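Local coordinates for xylanase and alpha-amylase inhibitor protein (Scadoxus multiflorus, PDB 3MU7) that probably inhibits both xylanase and alpha-amylase, using a TIM-barrel scaffold of the glycosyl hydrolase family 18 type, at residues 155-163 with 202-210. Numbering follows the deposited sequence.
Sequences APQCVYPDP and KEWSMKART
The indole N-H of W204 is given to the carbonyl of C158, a residue tied by disulfide to C187, with NE1 2.9 Å from O and an almost straight N-H...O angle of 173°. The oxygen lies close to the indole plane, whereas the donor sits well above the carbonyl plane. Y160 turns its edge to the face of the same indole: its CD1 stands 3.6 Å from W204 CE3, the rings are nearly perpendicular (87°), and CB adds a CH-pi contact over the five-membered ring. CG of Y160 is anti to the backbone N (chi1 -172°), which carries the phenol along helix 195-207, past the E203 carboxylate and alongside the aliphatic part of K207. At its far end, Y160 OH lies 3.1 Å from a water, and this water accepts the backbone N-H of R209, just beyond the helix. P156 CG packs 3.6 Å from W204 CH2, and I177 and V179 of strand 176-180 also touch the indole. A leucine in place of W204 would probably leave the C158 carbonyl without this donor and Y160 without its aromatic partner. One directional bond, helping to fix the indole's rotation, and aromatic packing thus together hold the loop after strand 151-154 to this TIM-barrel helix.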
loop_
_atom_site.group_PDB
_atom_site.type_symbol
_atom_site.label_atom_id
_atom_site.label_comp_id
_atom_site.label_asym_id
_atom_site.label_seq_id
_atom_site.Cartn_x
_atom_site.Cartn_y
_atom_site.Cartn_z
ATOM N N ALA A 155 -5.151 2.156 -1.055
ATOM C CA ALA A 155 -5.547 0.972 -0.301
ATOM C C ALA A 155 -6.953 1.157 0.273
ATOM O O ALA A 155 -7.122 1.290 1.488
ATOM C CB ALA A 155 -4.551 0.698 0.817
ATOM N N PRO A 156 -7.977 1.176 -0.597
ATOM C CA PRO A 156 -9.341 1.337 -0.102
ATOM C C PRO A 156 -9.829 0.100 0.653
ATOM O O PRO A 156 -9.279 -1.003 0.508
ATOM C CB PRO A 156 -10.146 1.512 -1.392
ATOM C CG PRO A 156 -9.378 0.715 -2.403
ATOM C CD PRO A 156 -7.942 0.996 -2.063
ATOM N N GLN A 157 -10.874 0.298 1.449
ATOM C CA GLN A 157 -11.647 -0.810 1.984
ATOM C C GLN A 157 -12.487 -1.428 0.862
ATOM O O GLN A 157 -12.535 -0.895 -0.253
ATOM C CB GLN A 157 -12.503 -0.329 3.150
ATOM C CG GLN A 157 -11.691 0.021 4.376
ATOM C CD GLN A 157 -12.572 0.488 5.509
ATOM O OE1 GLN A 157 -13.032 -0.316 6.324
ATOM N NE2 GLN A 157 -12.805 1.795 5.577
ATOM N N CYS A 158 -13.140 -2.560 1.130
ATOM C CA CYS A 158 -13.691 -3.346 0.025
ATOM C C CYS A 158 -15.116 -3.038 -0.437
ATOM O O CYS A 158 -15.599 -3.661 -1.374
ATOM C CB CYS A 158 -13.484 -4.854 0.225
ATOM S SG CYS A 158 -14.089 -5.595 1.742
ATOM N N VAL A 159 -15.775 -2.071 0.191
ATOM C CA VAL A 159 -17.095 -1.657 -0.293
ATOM C C VAL A 159 -16.915 -0.558 -1.337
ATOM O O VAL A 159 -16.341 0.497 -1.053
ATOM C CB VAL A 159 -18.037 -1.186 0.828
ATOM C CG1 VAL A 159 -19.418 -0.913 0.258
ATOM C CG2 VAL A 159 -18.140 -2.230 1.933
ATOM N N TYR A 160 -17.387 -0.822 -2.549
ATOM C CA TYR A 160 -17.258 0.122 -3.647
ATOM C C TYR A 160 -18.477 1.061 -3.712
ATOM O O TYR A 160 -19.617 0.586 -3.703
ATOM C CB TYR A 160 -17.127 -0.625 -4.981
ATOM C CG TYR A 160 -16.793 0.328 -6.092
ATOM C CD1 TYR A 160 -15.469 0.594 -6.430
ATOM C CD2 TYR A 160 -17.800 1.024 -6.767
ATOM C CE1 TYR A 160 -15.157 1.503 -7.425
ATOM C CE2 TYR A 160 -17.498 1.931 -7.755
ATOM C CZ TYR A 160 -16.174 2.172 -8.076
ATOM O OH TYR A 160 -15.861 3.076 -9.062
ATOM N N PRO A 161 -18.268 2.390 -3.821
ATOM C CA PRO A 161 -17.002 3.127 -3.821
ATOM C C PRO A 161 -16.558 3.418 -2.396
ATOM O O PRO A 161 -17.390 3.550 -1.493
ATOM C CB PRO A 161 -17.357 4.424 -4.548
ATOM C CG PRO A 161 -18.805 4.649 -4.225
ATOM C CD PRO A 161 -19.422 3.280 -4.086
ATOM N N ASP A 162 -15.249 3.516 -2.194
ATOM C CA ASP A 162 -14.707 3.712 -0.863
ATOM C C ASP A 162 -15.059 5.100 -0.302
ATOM O O ASP A 162 -14.934 6.088 -0.995
ATOM C CB ASP A 162 -13.196 3.517 -0.902
ATOM C CG ASP A 162 -12.575 3.590 0.461
ATOM O OD1 ASP A 162 -12.107 4.682 0.831
ATOM O OD2 ASP A 162 -12.613 2.569 1.178
ATOM N N PRO A 163 -15.489 5.170 0.969
ATOM C CA PRO A 163 -15.879 6.477 1.519
ATOM C C PRO A 163 -14.740 7.484 1.629
ATOM O O PRO A 163 -14.971 8.684 1.496
ATOM C CB PRO A 163 -16.411 6.130 2.916
ATOM C CG PRO A 163 -15.878 4.794 3.213
ATOM C CD PRO A 163 -15.777 4.076 1.911
ATOM N N LYS A 202 -15.531 -8.462 -8.539
ATOM C CA LYS A 202 -16.084 -8.193 -9.861
ATOM C C LYS A 202 -16.380 -6.723 -10.026
ATOM O O LYS A 202 -16.083 -6.139 -11.027
ATOM C CB LYS A 202 -17.352 -9.053 -10.143
ATOM C CG LYS A 202 -17.065 -10.504 -10.493
ATOM C CD LYS A 202 -18.339 -11.370 -10.667
ATOM C CE LYS A 202 -18.107 -12.755 -10.070
ATOM N NZ LYS A 202 -18.431 -13.729 -10.996
ATOM N N GLU A 203 -16.963 -6.147 -8.984
ATOM C CA GLU A 203 -17.263 -4.728 -9.044
ATOM C C GLU A 203 -16.004 -3.853 -9.116
ATOM O O GLU A 203 -15.927 -2.946 -9.945
ATOM C CB GLU A 203 -18.163 -4.272 -7.897
ATOM C CG GLU A 203 -18.551 -2.821 -8.093
ATOM C CD GLU A 203 -19.706 -2.345 -7.250
ATOM O OE1 GLU A 203 -19.969 -2.901 -6.166
ATOM O OE2 GLU A 203 -20.343 -1.375 -7.693
ATOM N N TRP A 204 -15.033 -4.123 -8.244
ATOM C CA TRP A 204 -13.778 -3.366 -8.246
ATOM C C TRP A 204 -13.056 -3.481 -9.582
ATOM O O TRP A 204 -12.614 -2.478 -10.145
ATOM C CB TRP A 204 -12.870 -3.803 -7.098
ATOM C CG TRP A 204 -13.272 -3.206 -5.790
ATOM C CD1 TRP A 204 -14.041 -3.782 -4.819
ATOM C CD2 TRP A 204 -12.937 -1.903 -5.318
ATOM N NE1 TRP A 204 -14.207 -2.915 -3.767
ATOM C CE2 TRP A 204 -13.537 -1.751 -4.048
ATOM C CE3 TRP A 204 -12.191 -0.843 -5.848
ATOM C CZ2 TRP A 204 -13.406 -0.582 -3.299
ATOM C CZ3 TRP A 204 -12.064 0.312 -5.109
ATOM C CH2 TRP A 204 -12.671 0.437 -3.844
ATOM N N SER A 205 -12.959 -4.700 -10.103
ATOM C CA SER A 205 -12.249 -4.896 -11.356
ATOM C C SER A 205 -12.974 -4.231 -12.529
ATOM O O SER A 205 -12.322 -3.764 -13.457
ATOM C CB SER A 205 -11.968 -6.376 -11.621
ATOM O OG SER A 205 -13.160 -7.131 -11.624
ATOM N N MET A 206 -14.300 -4.155 -12.474
ATOM C CA MET A 206 -15.054 -3.487 -13.534
ATOM C C MET A 206 -14.994 -1.964 -13.436
ATOM O O MET A 206 -14.836 -1.278 -14.448
ATOM C CB MET A 206 -16.514 -3.931 -13.526
ATOM C CG MET A 206 -17.293 -3.500 -14.760
ATOM S SD MET A 206 -19.057 -3.799 -14.595
ATOM C CE MET A 206 -19.661 -2.148 -14.292
ATOM N N LYS A 207 -15.129 -1.433 -12.226
ATOM C CA LYS A 207 -15.389 -0.005 -12.057
ATOM C C LYS A 207 -14.209 0.858 -11.625
ATOM O O LYS A 207 -14.216 2.062 -11.865
ATOM C CB LYS A 207 -16.548 0.209 -11.085
ATOM C CG LYS A 207 -17.840 -0.463 -11.506
ATOM C CD LYS A 207 -18.986 -0.059 -10.594
ATOM C CE LYS A 207 -20.314 -0.627 -11.075
ATOM N NZ LYS A 207 -20.797 0.051 -12.306
ATOM N N ALA A 208 -13.210 0.273 -10.969
ATOM C CA ALA A 208 -12.110 1.086 -10.448
ATOM C C ALA A 208 -11.284 1.639 -11.596
ATOM O O ALA A 208 -10.820 0.890 -12.455
ATOM C CB ALA A 208 -11.250 0.276 -9.514
ATOM N N ARG A 209 -11.101 2.957 -11.607
ATOM C CA ARG A 209 -10.400 3.610 -12.708
ATOM C C ARG A 209 -8.898 3.590 -12.464
ATOM O O ARG A 209 -8.267 4.598 -12.132
ATOM C CB ARG A 209 -10.939 5.021 -12.931
ATOM C CG ARG A 209 -12.417 5.037 -13.304
ATOM C CD ARG A 209 -12.850 6.416 -13.747
ATOM N NE ARG A 209 -12.377 6.707 -15.096
ATOM C CZ ARG A 209 -12.014 7.910 -15.540
ATOM N NH1 ARG A 209 -12.040 8.982 -14.748
ATOM N NH2 ARG A 209 -11.610 8.036 -16.795
ATOM N N THR A 210 -8.333 2.404 -12.613
ATOM C CA THR A 210 -6.907 2.175 -12.437
ATOM C C THR A 210 -6.496 1.043 -13.371
ATOM O O THR A 210 -7.318 0.177 -13.703
ATOM C CB THR A 210 -6.568 1.826 -10.960
ATOM O OG1 THR A 210 -5.154 1.681 -10.815
ATOM C CG2 THR A 210 -7.223 0.526 -10.521
HETATM O O HOH W 1 -13.221 4.345 -10.043
#